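Local coordinates for Mll3558 protein (Mesorhizobium loti, PDB 3RD6) that is of unknown function but belongs to the AHA1 family, whose name comes from activators of the Hsp90 ATPase, and adopts a Bet v 1-like fold, at residues R22-F27 with F50-G55; V105-S110 with T114-T119; Y118-A123 with E136-L141. All coordinates share one frame; numbering follows the deposited sequence.

Contact 1 of 3, residues R22-F27 with F50-G55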
ATOM      1  N   ARG A  22       0.834  -2.383 -25.421  1.00 62.97           N
ATOM      2  CA  ARG A  22      -0.111  -3.482 -25.387  1.00 65.19           C
ATOM      3  C   ARG A  22      -0.308  -4.046 -23.982  1.00 63.94           C
ATOM      4  O   ARG A  22      -1.446  -4.148 -23.512  1.00 63.18           O
ATOM      5  CB  ARG A  22       0.340  -4.581 -26.344  1.00 63.76           C
ATOM      6  N   VAL A  23       0.788  -4.407 -23.313  1.00 59.27           N
ATOM      7  CA  VAL A  23       0.691  -4.965 -21.960  1.00 52.16           C
ATOM      8  C   VAL A  23       0.182  -3.952 -20.934  1.00 43.01           C
ATOM      9  O   VAL A  23      -0.574  -4.296 -20.028  1.00 44.41           O
ATOM     10  CB  VAL A  23       2.037  -5.528 -21.489  1.00 53.51           C
ATOM     11  CG1 VAL A  23       1.897  -6.218 -20.152  1.00 55.13           C
ATOM     12  CG2 VAL A  23       2.577  -6.468 -22.530  1.00 59.50           C
ATOM     13  N   PHE A  24       0.586  -2.697 -21.072  1.00 33.12           N
ATOM     14  CA  PHE A  24       0.111  -1.675 -20.155  1.00 39.41           C
ATOM     15  C   PHE A  24      -1.391  -1.686 -20.289  1.00 41.24           C
ATOM     16  O   PHE A  24      -2.106  -1.846 -19.316  1.00 45.87           O
ATOM     17  CB  PHE A  24       0.624  -0.293 -20.551  1.00 40.56           C
ATOM     18  CG  PHE A  24       0.167   0.813 -19.628  1.00 38.88           C
ATOM     19  CD1 PHE A  24       0.741   0.965 -18.368  1.00 40.69           C
ATOM     20  CD2 PHE A  24      -0.825   1.705 -20.023  1.00 45.34           C
ATOM     21  CE1 PHE A  24       0.339   1.992 -17.523  1.00 34.49           C
ATOM     22  CE2 PHE A  24      -1.231   2.736 -19.180  1.00 37.45           C
ATOM     23  CZ  PHE A  24      -0.647   2.880 -17.927  1.00 31.30           C
ATOM     24  N   HIS A  25      -1.852  -1.532 -21.522  1.00 37.92           N
ATOM     25  CA  HIS A  25      -3.273  -1.517 -21.835  1.00 37.02           C
ATOM     26  C   HIS A  25      -4.033  -2.595 -21.081  1.00 46.15           C
ATOM     27  O   HIS A  25      -5.078  -2.333 -20.489  1.00 44.54           O
ATOM     28  CB  HIS A  25      -3.474  -1.720 -23.340  1.00 29.25           C
ATOM     29  CG  HIS A  25      -4.899  -1.600 -23.776  1.00 44.06           C
ATOM     30  ND1 HIS A  25      -5.576  -0.399 -23.785  1.00 53.38           N
ATOM     31  CD2 HIS A  25      -5.793  -2.538 -24.171  1.00 36.37           C
ATOM     32  CE1 HIS A  25      -6.825  -0.603 -24.161  1.00 46.58           C
ATOM     33  NE2 HIS A  25      -6.983  -1.894 -24.400  1.00 58.39           N
ATOM     34  N   ALA A  26      -3.501  -3.812 -21.101  1.00 39.88           N
ATOM     35  CA  ALA A  26      -4.143  -4.945 -20.428  1.00 52.49           C
ATOM     36  C   ALA A  26      -4.362  -4.715 -18.930  1.00 48.68           C
ATOM     37  O   ALA A  26      -5.081  -5.475 -18.274  1.00 50.77           O
ATOM     38  CB  ALA A  26      -3.317  -6.214 -20.647  1.00 54.02           C
ATOM     39  N   PHE A  27      -3.737  -3.676 -18.391  1.00 49.76           N
ATOM     40  CA  PHE A  27      -3.877  -3.359 -16.980  1.00 45.21           C
ATOM     41  C   PHE A  27      -4.780  -2.157 -16.767  1.00 45.04           C
ATOM     42  O   PHE A  27      -5.520  -2.088 -15.789  1.00 36.90           O
ATOM     43  CB  PHE A  27      -2.513  -3.030 -16.349  1.00 40.22           C
ATOM     44  CG  PHE A  27      -1.665  -4.221 -16.046  1.00 46.13           C
ATOM     45  CD1 PHE A  27      -0.765  -4.712 -16.986  1.00 44.67           C
ATOM     46  CD2 PHE A  27      -1.739  -4.835 -14.801  1.00 26.59           C
ATOM     47  CE1 PHE A  27       0.059  -5.802 -16.692  1.00 48.46           C
ATOM     48  CE2 PHE A  27      -0.918  -5.929 -14.495  1.00 47.17           C
ATOM     49  CZ  PHE A  27      -0.018  -6.408 -15.446  1.00 48.92           C
ATOM     50  N   PHE A  50     -13.729  -0.394 -11.095  1.00 44.10           N
ATOM     51  CA  PHE A  50     -12.358  -0.156 -11.524  1.00 31.92           C
ATOM     52  C   PHE A  50     -12.248   1.289 -12.005  1.00 34.65           C
ATOM     53  O   PHE A  50     -12.822   1.652 -13.030  1.00 31.65           O
ATOM     54  CB  PHE A  50     -12.012  -1.114 -12.667  1.00 34.35           C
ATOM     55  CG  PHE A  50     -10.561  -1.124 -13.057  1.00 32.04           C
ATOM     56  CD1 PHE A  50      -9.625  -1.770 -12.273  1.00 38.96           C
ATOM     57  CD2 PHE A  50     -10.142  -0.539 -14.249  1.00 38.18           C
ATOM     58  CE1 PHE A  50      -8.297  -1.840 -12.667  1.00 41.00           C
ATOM     59  CE2 PHE A  50      -8.818  -0.606 -14.647  1.00 36.21           C
ATOM     60  CZ  PHE A  50      -7.897  -1.261 -13.852  1.00 31.72           C
ATOM     61  N   ASP A  51     -11.532   2.114 -11.249  1.00 34.60           N
ATOM     62  CA  ASP A  51     -11.344   3.507 -11.616  1.00 35.58           C
ATOM     63  C   ASP A  51      -9.849   3.735 -11.760  1.00 25.34           C
ATOM     64  O   ASP A  51      -9.166   4.084 -10.794  1.00 25.66           O
ATOM     65  CB  ASP A  51     -11.934   4.423 -10.541  1.00 38.79           C
ATOM     66  CG  ASP A  51     -11.719   5.902 -10.848  1.00 40.49           C
ATOM     67  OD1 ASP A  51     -11.119   6.219 -11.912  1.00 40.88           O
ATOM     68  OD2 ASP A  51     -12.149   6.739 -10.013  1.00 32.27           O
ATOM     69  N   PHE A  52      -9.347   3.547 -12.979  1.00 30.37           N
ATOM     70  CA  PHE A  52      -7.920   3.680 -13.257  1.00 28.25           C
ATOM     71  C   PHE A  52      -7.350   5.093 -13.295  1.00 28.51           C
ATOM     72  O   PHE A  52      -7.281   5.707 -14.350  1.00 36.71           O
ATOM     73  CB  PHE A  52      -7.576   2.960 -14.560  1.00 28.77           C
ATOM     74  CG  PHE A  52      -6.123   2.664 -14.703  1.00 38.45           C
ATOM     75  CD1 PHE A  52      -5.513   1.704 -13.887  1.00 28.34           C
ATOM     76  CD2 PHE A  52      -5.344   3.368 -15.624  1.00 42.45           C
ATOM     77  CE1 PHE A  52      -4.146   1.458 -13.982  1.00 24.85           C
ATOM     78  CE2 PHE A  52      -3.973   3.131 -15.730  1.00 22.58           C
ATOM     79  CZ  PHE A  52      -3.371   2.173 -14.908  1.00 34.82           C
ATOM     80  N   ARG A  53      -6.929   5.586 -12.128  1.00 24.90           N
ATOM     81  CA  ARG A  53      -6.330   6.919 -11.962  1.00 22.51           C
ATOM     82  C   ARG A  53      -5.684   6.996 -10.580  1.00 26.97           C
ATOM     83  O   ARG A  53      -6.079   6.266  -9.674  1.00 28.09           O
ATOM     84  CB  ARG A  53      -7.391   8.007 -12.071  1.00 25.29           C
ATOM     85  CG  ARG A  53      -8.373   8.024 -10.928  1.00 33.79           C
ATOM     86  CD  ARG A  53      -9.444   9.087 -11.125  1.00 38.01           C
ATOM     87  NE  ARG A  53     -10.498   8.987 -10.121  1.00 35.19           N
ATOM     88  CZ  ARG A  53     -10.414   9.478  -8.889  1.00 28.07           C
ATOM     89  NH1 ARG A  53      -9.321  10.130  -8.500  1.00 22.81           N
ATOM     90  NH2 ARG A  53     -11.410   9.278  -8.030  1.00 28.87           N
ATOM     91  N   VAL A  54      -4.674   7.841 -10.402  1.00 24.59           N
ATOM     92  CA  VAL A  54      -4.067   7.950  -9.082  1.00 27.69           C
ATOM     93  C   VAL A  54      -5.177   8.445  -8.163  1.00 35.07           C
ATOM     94  O   VAL A  54      -5.899   9.364  -8.510  1.00 30.84           O
ATOM     95  CB  VAL A  54      -2.906   8.976  -9.058  1.00 34.04           C
ATOM     96  CG1 VAL A  54      -2.238   8.978  -7.677  1.00 20.92           C
ATOM     97  CG2 VAL A  54      -1.896   8.652 -10.149  1.00 31.40           C
ATOM     98  N   GLY A  55      -5.313   7.837  -6.992  1.00 29.37           N
ATOM     99  CA  GLY A  55      -6.365   8.245  -6.078  1.00 32.28           C
ATOM    100  C   GLY A  55      -7.617   7.424  -6.338  1.00 28.80           C
ATOM    101  O   GLY A  55      -8.486   7.278  -5.482  1.00 33.82           O
TER

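Contact 2 of 3, residues V105-S110 with T114-T119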
ATOM      1  N   VAL A 105       3.999  -2.675 -10.532  1.00 23.12           N
ATOM      2  CA  VAL A 105       4.100  -3.352 -11.820  1.00 21.84           C
ATOM      3  C   VAL A 105       4.993  -2.489 -12.709  1.00 36.30           C
ATOM      4  O   VAL A 105       4.675  -1.331 -12.993  1.00 33.79           O
ATOM      5  CB  VAL A 105       2.731  -3.478 -12.494  1.00 31.07           C
ATOM      6  CG1 VAL A 105       2.868  -4.222 -13.828  1.00 24.27           C
ATOM      7  CG2 VAL A 105       1.772  -4.155 -11.561  1.00 16.13           C
ATOM      8  N   GLU A 106       6.119  -3.049 -13.131  1.00 35.61           N
ATOM      9  CA  GLU A 106       7.037  -2.325 -13.996  1.00 44.36           C
ATOM     10  C   GLU A 106       7.048  -2.971 -15.379  1.00 44.34           C
ATOM     11  O   GLU A 106       6.999  -4.202 -15.502  1.00 32.16           O
ATOM     12  CB  GLU A 106       8.441  -2.346 -13.402  1.00 45.34           C
ATOM     13  CG  GLU A 106       8.482  -1.972 -11.937  1.00 37.18           C
ATOM     14  CD  GLU A 106       9.892  -1.760 -11.439  1.00 44.69           C
ATOM     15  OE1 GLU A 106      10.648  -1.051 -12.133  1.00 48.33           O
ATOM     16  OE2 GLU A 106      10.240  -2.284 -10.356  1.00 50.73           O
ATOM     17  N   LEU A 107       7.093  -2.133 -16.410  1.00 48.20           N
ATOM     18  CA  LEU A 107       7.124  -2.604 -17.784  1.00 42.63           C
ATOM     19  C   LEU A 107       8.242  -1.881 -18.515  1.00 50.24           C
ATOM     20  O   LEU A 107       8.078  -0.729 -18.933  1.00 52.63           O
ATOM     21  CB  LEU A 107       5.795  -2.317 -18.475  1.00 38.52           C
ATOM     22  CG  LEU A 107       4.590  -2.919 -17.768  1.00 39.84           C
ATOM     23  CD1 LEU A 107       3.325  -2.502 -18.486  1.00 42.63           C
ATOM     24  CD2 LEU A 107       4.733  -4.433 -17.727  1.00 36.52           C
ATOM     25  N   THR A 108       9.382  -2.552 -18.655  1.00 46.96           N
ATOM     26  CA  THR A 108      10.527  -1.979 -19.344  1.00 54.66           C
ATOM     27  C   THR A 108      10.656  -2.565 -20.736  1.00 62.11           C
ATOM     28  O   THR A 108      10.405  -3.751 -20.944  1.00 56.25           O
ATOM     29  CB  THR A 108      11.821  -2.234 -18.565  1.00 47.16           C
ATOM     30  OG1 THR A 108      11.826  -3.571 -18.054  1.00 51.74           O
ATOM     31  CG2 THR A 108      11.935  -1.257 -17.396  1.00 60.31           C
ATOM     32  N   PRO A 109      11.030  -1.731 -21.722  1.00 67.72           N
ATOM     33  CA  PRO A 109      11.168  -2.249 -23.086  1.00 70.94           C
ATOM     34  C   PRO A 109      12.193  -3.383 -23.133  1.00 71.94           C
ATOM     35  O   PRO A 109      13.240  -3.311 -22.480  1.00 72.85           O
ATOM     36  CB  PRO A 109      11.624  -1.021 -23.881  1.00 70.89           C
ATOM     37  CG  PRO A 109      11.040   0.131 -23.109  1.00 61.05           C
ATOM     38  CD  PRO A 109      11.279  -0.277 -21.679  1.00 65.41           C
ATOM     39  N   SER A 110      11.874  -4.435 -23.878  1.00 72.28           N
ATOM     40  CA  SER A 110      12.779  -5.568 -24.034  1.00 75.56           C
ATOM     41  C   SER A 110      13.039  -5.718 -25.535  1.00 80.66           C
ATOM     42  O   SER A 110      12.642  -6.715 -26.152  1.00 76.62           O
ATOM     43  CB  SER A 110      12.138  -6.844 -23.473  1.00 70.84           C
ATOM     44  OG  SER A 110      13.105  -7.860 -23.270  1.00 68.57           O
ATOM     45  N   THR A 114       8.228  -7.026 -24.124  1.00 64.07           N
ATOM     46  CA  THR A 114       8.002  -6.293 -22.890  1.00 62.56           C
ATOM     47  C   THR A 114       8.457  -7.044 -21.632  1.00 55.50           C
ATOM     48  O   THR A 114       8.130  -8.221 -21.441  1.00 58.88           O
ATOM     49  CB  THR A 114       6.522  -5.937 -22.752  1.00 53.13           C
ATOM     50  OG1 THR A 114       6.334  -5.131 -21.585  1.00 66.91           O
ATOM     51  CG2 THR A 114       5.693  -7.191 -22.632  1.00 58.40           C
ATOM     52  N   ARG A 115       9.221  -6.358 -20.784  1.00 62.28           N
ATOM     53  CA  ARG A 115       9.712  -6.952 -19.544  1.00 58.53           C
ATOM     54  C   ARG A 115       8.789  -6.543 -18.402  1.00 56.24           C
ATOM     55  O   ARG A 115       8.661  -5.354 -18.091  1.00 51.28           O
ATOM     56  CB  ARG A 115      11.138  -6.479 -19.254  1.00 59.63           C
ATOM     57  CG  ARG A 115      11.813  -7.189 -18.086  1.00 61.49           C
ATOM     58  CD  ARG A 115      12.038  -8.656 -18.382  1.00 64.40           C
ATOM     59  NE  ARG A 115      12.597  -9.366 -17.236  1.00 73.03           N
ATOM     60  CZ  ARG A 115      13.719  -9.029 -16.606  1.00 80.01           C
ATOM     61  NH1 ARG A 115      14.422  -7.977 -17.003  1.00 84.48           N
ATOM     62  NH2 ARG A 115      14.139  -9.747 -15.573  1.00 76.80           N
ATOM     63  N   LEU A 116       8.146  -7.527 -17.779  1.00 57.28           N
ATOM     64  CA  LEU A 116       7.226  -7.238 -16.685  1.00 55.69           C
ATOM     65  C   LEU A 116       7.679  -7.802 -15.366  1.00 54.42           C
ATOM     66  O   LEU A 116       7.695  -9.010 -15.167  1.00 60.35           O
ATOM     67  CB  LEU A 116       5.823  -7.769 -16.999  1.00 52.58           C
ATOM     68  CG  LEU A 116       4.750  -7.654 -15.907  1.00 49.92           C
ATOM     69  CD1 LEU A 116       3.392  -7.474 -16.543  1.00 52.37           C
ATOM     70  CD2 LEU A 116       4.757  -8.888 -15.031  1.00 52.18           C
ATOM     71  N   THR A 117       8.062  -6.907 -14.467  1.00 50.15           N
ATOM     72  CA  THR A 117       8.476  -7.305 -13.134  1.00 45.58           C
ATOM     73  C   THR A 117       7.359  -6.855 -12.195  1.00 47.99           C
ATOM     74  O   THR A 117       7.101  -5.658 -12.030  1.00 54.01           O
ATOM     75  CB  THR A 117       9.846  -6.683 -12.749  1.00 49.14           C
ATOM     76  OG1 THR A 117      10.110  -6.932 -11.365  1.00 42.54           O
ATOM     77  CG2 THR A 117       9.862  -5.198 -13.016  1.00 62.19           C
ATOM     78  N   TYR A 118       6.679  -7.843 -11.621  1.00 45.54           N
ATOM     79  CA  TYR A 118       5.558  -7.633 -10.715  1.00 40.07           C
ATOM     80  C   TYR A 118       6.045  -7.877  -9.279  1.00 38.59           C
ATOM     81  O   TYR A 118       6.358  -8.994  -8.910  1.00 44.35           O
ATOM     82  CB  TYR A 118       4.447  -8.617 -11.102  1.00 39.79           C
ATOM     83  CG  TYR A 118       3.087  -8.418 -10.468  1.00 33.56           C
ATOM     84  CD1 TYR A 118       2.023  -7.884 -11.204  1.00 38.34           C
ATOM     85  CD2 TYR A 118       2.838  -8.835  -9.159  1.00 26.72           C
ATOM     86  CE1 TYR A 118       0.737  -7.777 -10.661  1.00 28.04           C
ATOM     87  CE2 TYR A 118       1.550  -8.730  -8.597  1.00 28.32           C
ATOM     88  CZ  TYR A 118       0.504  -8.196  -9.361  1.00 23.63           C
ATOM     89  OH  TYR A 118      -0.748  -8.082  -8.800  1.00 43.45           O
ATOM     90  N   THR A 119       6.115  -6.819  -8.477  1.00 42.83           N
ATOM     91  CA  THR A 119       6.574  -6.919  -7.090  1.00 38.60           C
ATOM     92  C   THR A 119       5.466  -6.676  -6.072  1.00 38.89           C
ATOM     93  O   THR A 119       4.713  -5.707  -6.180  1.00 34.33           O
ATOM     94  CB  THR A 119       7.693  -5.897  -6.802  1.00 37.08           C
ATOM     95  OG1 THR A 119       8.738  -6.041  -7.766  1.00 34.67           O
ATOM     96  CG2 THR A 119       8.259  -6.116  -5.396  1.00 32.86           C
TER
HETATM   97  O   HOH W   1       7.705  -4.161  -9.593  1.00 34.45           O

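Contact 3 of 3, residues Y118-A123 with E136-L141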
ATOM      1  N   TYR A 118       6.679  -7.843 -11.621  1.00 45.54           N
ATOM      2  CA  TYR A 118       5.558  -7.633 -10.715  1.00 40.07           C
ATOM      3  C   TYR A 118       6.045  -7.877  -9.279  1.00 38.59           C
ATOM      4  O   TYR A 118       6.358  -8.994  -8.910  1.00 44.35           O
ATOM      5  CB  TYR A 118       4.447  -8.617 -11.102  1.00 39.79           C
ATOM      6  CG  TYR A 118       3.087  -8.418 -10.468  1.00 33.56           C
ATOM      7  CD1 TYR A 118       2.023  -7.884 -11.204  1.00 38.34           C
ATOM      8  CD2 TYR A 118       2.838  -8.835  -9.159  1.00 26.72           C
ATOM      9  CE1 TYR A 118       0.737  -7.777 -10.661  1.00 28.04           C
ATOM     10  CE2 TYR A 118       1.550  -8.730  -8.597  1.00 28.32           C
ATOM     11  CZ  TYR A 118       0.504  -8.196  -9.361  1.00 23.63           C
ATOM     12  OH  TYR A 118      -0.748  -8.082  -8.800  1.00 43.45           O
ATOM     13  N   THR A 119       6.115  -6.819  -8.477  1.00 42.83           N
ATOM     14  CA  THR A 119       6.574  -6.919  -7.090  1.00 38.60           C
ATOM     15  C   THR A 119       5.466  -6.676  -6.072  1.00 38.89           C
ATOM     16  O   THR A 119       4.713  -5.707  -6.180  1.00 34.33           O
ATOM     17  CB  THR A 119       7.693  -5.897  -6.802  1.00 37.08           C
ATOM     18  OG1 THR A 119       8.738  -6.041  -7.766  1.00 34.67           O
ATOM     19  CG2 THR A 119       8.259  -6.116  -5.396  1.00 32.86           C
ATOM     20  N   GLU A 120       5.385  -7.545  -5.066  1.00 31.47           N
ATOM     21  CA  GLU A 120       4.366  -7.383  -4.027  1.00 32.76           C
ATOM     22  C   GLU A 120       4.872  -7.402  -2.577  1.00 40.64           C
ATOM     23  O   GLU A 120       5.280  -8.444  -2.056  1.00 43.06           O
ATOM     24  CB  GLU A 120       3.254  -8.429  -4.203  1.00 31.53           C
ATOM     25  CG  GLU A 120       1.885  -7.775  -4.289  1.00 34.89           C
ATOM     26  CD  GLU A 120       0.763  -8.734  -4.626  1.00 37.50           C
ATOM     27  OE1 GLU A 120       0.369  -9.515  -3.744  1.00 39.26           O
ATOM     28  OE2 GLU A 120       0.275  -8.706  -5.779  1.00 37.31           O
ATOM     29  N   GLN A 121       4.843  -6.234  -1.936  1.00 36.35           N
ATOM     30  CA  GLN A 121       5.270  -6.112  -0.550  1.00 33.81           C
ATOM     31  C   GLN A 121       4.010  -6.237   0.271  1.00 25.32           C
ATOM     32  O   GLN A 121       3.172  -5.346   0.264  1.00 32.47           O
ATOM     33  CB  GLN A 121       5.937  -4.756  -0.325  1.00 35.76           C
ATOM     34  CG  GLN A 121       7.213  -4.585  -1.111  1.00 36.25           C
ATOM     35  CD  GLN A 121       7.648  -3.147  -1.230  1.00 30.33           C
ATOM     36  OE1 GLN A 121       7.054  -2.363  -1.971  1.00 32.21           O
ATOM     37  NE2 GLN A 121       8.693  -2.787  -0.500  1.00 36.17           N
ATOM     38  N   GLY A 122       3.866  -7.356   0.960  1.00 27.57           N
ATOM     39  CA  GLY A 122       2.665  -7.552   1.737  1.00 27.81           C
ATOM     40  C   GLY A 122       2.796  -7.718   3.231  1.00 28.58           C
ATOM     41  O   GLY A 122       3.858  -7.983   3.786  1.00 27.67           O
ATOM     42  N   ALA A 123       1.664  -7.544   3.883  1.00 29.80           N
ATOM     43  CA  ALA A 123       1.547  -7.689   5.317  1.00 27.65           C
ATOM     44  C   ALA A 123       0.375  -8.655   5.528  1.00 32.70           C
ATOM     45  O   ALA A 123      -0.781  -8.301   5.288  1.00 37.49           O
ATOM     46  CB  ALA A 123       1.260  -6.322   5.955  1.00 29.46           C
ATOM     47  N   GLU A 136       1.509 -17.721  -5.787  1.00 51.75           N
ATOM     48  CA  GLU A 136       1.105 -18.808  -6.663  1.00 59.01           C
ATOM     49  C   GLU A 136       0.028 -18.331  -7.627  1.00 54.87           C
ATOM     50  O   GLU A 136       0.111 -18.569  -8.831  1.00 57.88           O
ATOM     51  CB  GLU A 136       0.580 -19.972  -5.825  1.00 67.82           C
ATOM     52  CG  GLU A 136       0.483 -21.302  -6.569  1.00 72.21           C
ATOM     53  CD  GLU A 136       0.099 -22.456  -5.654  1.00 81.11           C
ATOM     54  OE1 GLU A 136       0.798 -22.682  -4.642  1.00 77.18           O
ATOM     55  OE2 GLU A 136      -0.901 -23.140  -5.956  1.00 76.83           O
ATOM     56  N   GLY A 137      -0.979 -17.647  -7.089  1.00 56.12           N
ATOM     57  CA  GLY A 137      -2.067 -17.152  -7.911  1.00 53.09           C
ATOM     58  C   GLY A 137      -1.656 -16.071  -8.894  1.00 49.27           C
ATOM     59  O   GLY A 137      -2.053 -16.107 -10.065  1.00 51.79           O
ATOM     60  N   THR A 138      -0.878 -15.100  -8.420  1.00 37.91           N
ATOM     61  CA  THR A 138      -0.425 -14.013  -9.280  1.00 46.35           C
ATOM     62  C   THR A 138       0.405 -14.574 -10.443  1.00 40.34           C
ATOM     63  O   THR A 138       0.315 -14.103 -11.578  1.00 37.19           O
ATOM     64  CB  THR A 138       0.414 -12.992  -8.479  1.00 44.99           C
ATOM     65  OG1 THR A 138      -0.420 -12.373  -7.489  1.00 44.22           O
ATOM     66  CG2 THR A 138       0.982 -11.913  -9.405  1.00 37.58           C
ATOM     67  N   ARG A 139       1.205 -15.593 -10.153  1.00 43.56           N
ATOM     68  CA  ARG A 139       2.033 -16.212 -11.172  1.00 48.05           C
ATOM     69  C   ARG A 139       1.096 -16.855 -12.194  1.00 49.04           C
ATOM     70  O   ARG A 139       1.448 -17.010 -13.360  1.00 46.17           O
ATOM     71  CB  ARG A 139       2.952 -17.255 -10.532  1.00 60.18           C
ATOM     72  CG  ARG A 139       4.143 -17.655 -11.376  1.00 59.12           C
ATOM     73  CD  ARG A 139       5.094 -18.520 -10.578  1.00 67.40           C
ATOM     74  NE  ARG A 139       6.086 -17.746  -9.828  1.00 66.07           N
ATOM     75  CZ  ARG A 139       7.081 -17.055 -10.386  1.00 68.73           C
ATOM     76  NH1 ARG A 139       7.210 -17.033 -11.705  1.00 63.00           N
ATOM     77  NH2 ARG A 139       7.967 -16.411  -9.629  1.00 61.53           N
ATOM     78  N   GLY A 140      -0.104 -17.209 -11.743  1.00 56.57           N
ATOM     79  CA  GLY A 140      -1.087 -17.809 -12.620  1.00 55.95           C
ATOM     80  C   GLY A 140      -1.823 -16.763 -13.430  1.00 57.24           C
ATOM     81  O   GLY A 140      -2.069 -16.938 -14.626  1.00 55.70           O
ATOM     82  N   LEU A 141      -2.176 -15.667 -12.772  1.00 55.57           N
ATOM     83  CA  LEU A 141      -2.871 -14.574 -13.425  1.00 53.24           C
ATOM     84  C   LEU A 141      -1.997 -13.945 -14.509  1.00 48.68           C
ATOM     85  O   LEU A 141      -2.491 -13.509 -15.536  1.00 50.69           O
ATOM     86  CB  LEU A 141      -3.287 -13.523 -12.382  1.00 49.62           C
ATOM     87  CG  LEU A 141      -4.443 -13.953 -11.473  1.00 51.74           C
ATOM     88  CD1 LEU A 141      -4.429 -13.133 -10.202  1.00 48.80           C
ATOM     89  CD2 LEU A 141      -5.774 -13.802 -12.202  1.00 45.80           C
TER

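Contact 1 of 3, residues R22-F27 with F50-G55
Phe24 and Phe52 meet ring against ring, Phe24 CZ lying 4.0 Å from Phe52 CE2 and close to Phe52 CZ as well. The touch is purely apolar. Phe24 CZ stands at the edge of the Phe52 ring, near its plane, and the two side chains meet at a slant without stacking. Phe24 has CG anti to its backbone nitrogen (chi1 -180°), which carries the ring away from the helix and brings CZ to the loop. Phenylalanine suits both places, since a long, flat apolar side chain reaches across backbones that stay apart.

The link belongs to the helix-grip architecture of the Bet v 1-like clan: helix 20-28 lies against the curved sheet, and residues 50-55 run from the end of strand 47-50, outermost in this chain's sheet, into the loop before strand 57-62. Ile85 of strand 84-93 touches Phe24, Phe27 and Phe52 alike, and Phe76 packs edge-to-face with Phe52.

A second kind of contact joins a carbonyl to an aromatic edge. Phe27 O lies 3.2 Å from Phe50 CZ, near the plane of that ring, a placement consistent with the weakly positive C-H rim.

The loop backbone makes an inverse gamma turn centred on Phe52. Polar side chains pair beside it: Arg53 NE forms a salt bridge to Asp51 OD2 at 2.8 Å, from the syn side but tilted out of the carboxylate plane.

Contact 2 of 3, residues V105-S110 with T114-T119
Glu106 and Thr117 form a hydrogen-bonded pair in the antiparallel hairpin of strands 96-110 and 113-125, with their side chains side by side on one face of the sheet. Glu106 N donates to Thr117 O at 3.0 Å and 167°, and Thr117 N returns the bond to Glu106 O. Thr108 and Arg115 repeat the reciprocal pattern two residues on.

Glu106 runs its whole length beside one methyl. Its CB meets Thr117 CG2, CG lies 3.7 Å from the same methyl, and CD passes it at 3.8 Å. With CG anti to the carbonyl carbon (chi1 -48°) and the chain extended beyond, the carboxylate is carried past the threonine to a water, 3.2 Å from Glu106 OE2. That water is also within hydrogen-bonding distance of Thr117 O (2.9 Å) and Thr119 OG1 (2.8 Å), though it need not serve all three together. Replacing Glu106 by alanine would strip away CG and the carboxylate, and is likely to leave the Thr117 methyl less covered and the water short of one partner.

On the other face the pairs are apolar. Leu107 CD2 lies 3.5 Å from Leu116 CD1, and Val105 CG2 reaches the Tyr118 ring at CD1, 3.8 Å away. Apolar and aromatic residues suit this face because helices 20-28 and 131-148 pack on it, Phe27 touching both Val105 and Leu116.

The hairpin is therefore amphipathic: backbone bonds set its register, one face supplies hydrocarbon to the core, and the other combines methyls with polar tips that meet water and, in part, the second subunit.

Contact 3 of 3, residues Y118-A123 with E136-L141
The Tyr118 ring receives Thr138 on one face and Glu120 at its edge. Thr138 CG2 sits 3.3 Å above the ring plane, displaced toward the rim on the CE2 side, and 3.7 Å from the ring centroid, 27° off the normal: a CH-pi contact. At the edge, in the ring plane, Glu120 OE2 accepts the hydrogen bond of Tyr118 OH at 3.2 Å, met nearly along its C-O axis. The methyl thus bears on the pi cloud while the hydroxyl is tied to the carboxylate.

Thr138 comes from the helix and Tyr118 from the strand, their side chains running in opposite directions. Thr138 OG1 sits beside the backbone nitrogen (chi1 -64°) and bonds Arg134 O; CG2 is left anti to that nitrogen, which aims the methyl at the ring. A threonine suits this place because its hydroxyl is satisfied by its own helix while its methyl remains for the aromatic face.

This is where the long C-terminal helix 131-148 lies across the concave side of the antiparallel sheet, the defining feature of a helix-grip fold. Leu142, one turn after Thr138, also packs on Tyr118.

Glu120 has further partners on the sheet: OE1 bonds Tyr89 OH, and OE2 is weakly bonded to Thr103 OG1. The hydroxyls of Tyr118 and Tyr89, with a weak one from Thr103, therefore hold this buried carboxylate, whereas residues 136-141 meet the strand mainly through the Thr138 methyl.

In the fold
Contact 3 is buried, near the middle of the chain, whereas contacts 1 and 2 are only partly buried and lie farther out. Contacts 2 and 3 share strand 113-125 and overlap at Tyr118 and Thr119: one joins that strand to its hairpin partner, the other to the C-terminal helix. Contact 1 binds helix 20-28 to a loop after strand 47-50, at the other end of the sheet from strand 5-16, yet it touches contact 2, where Val23 meets Thr114 and Phe24 meets Leu107. Chemistry follows position. Contact 2 is the sole one with hydrogen bonds between its segments, while contacts 1 and 3 rely on aromatic rings. All three reach the second subunit.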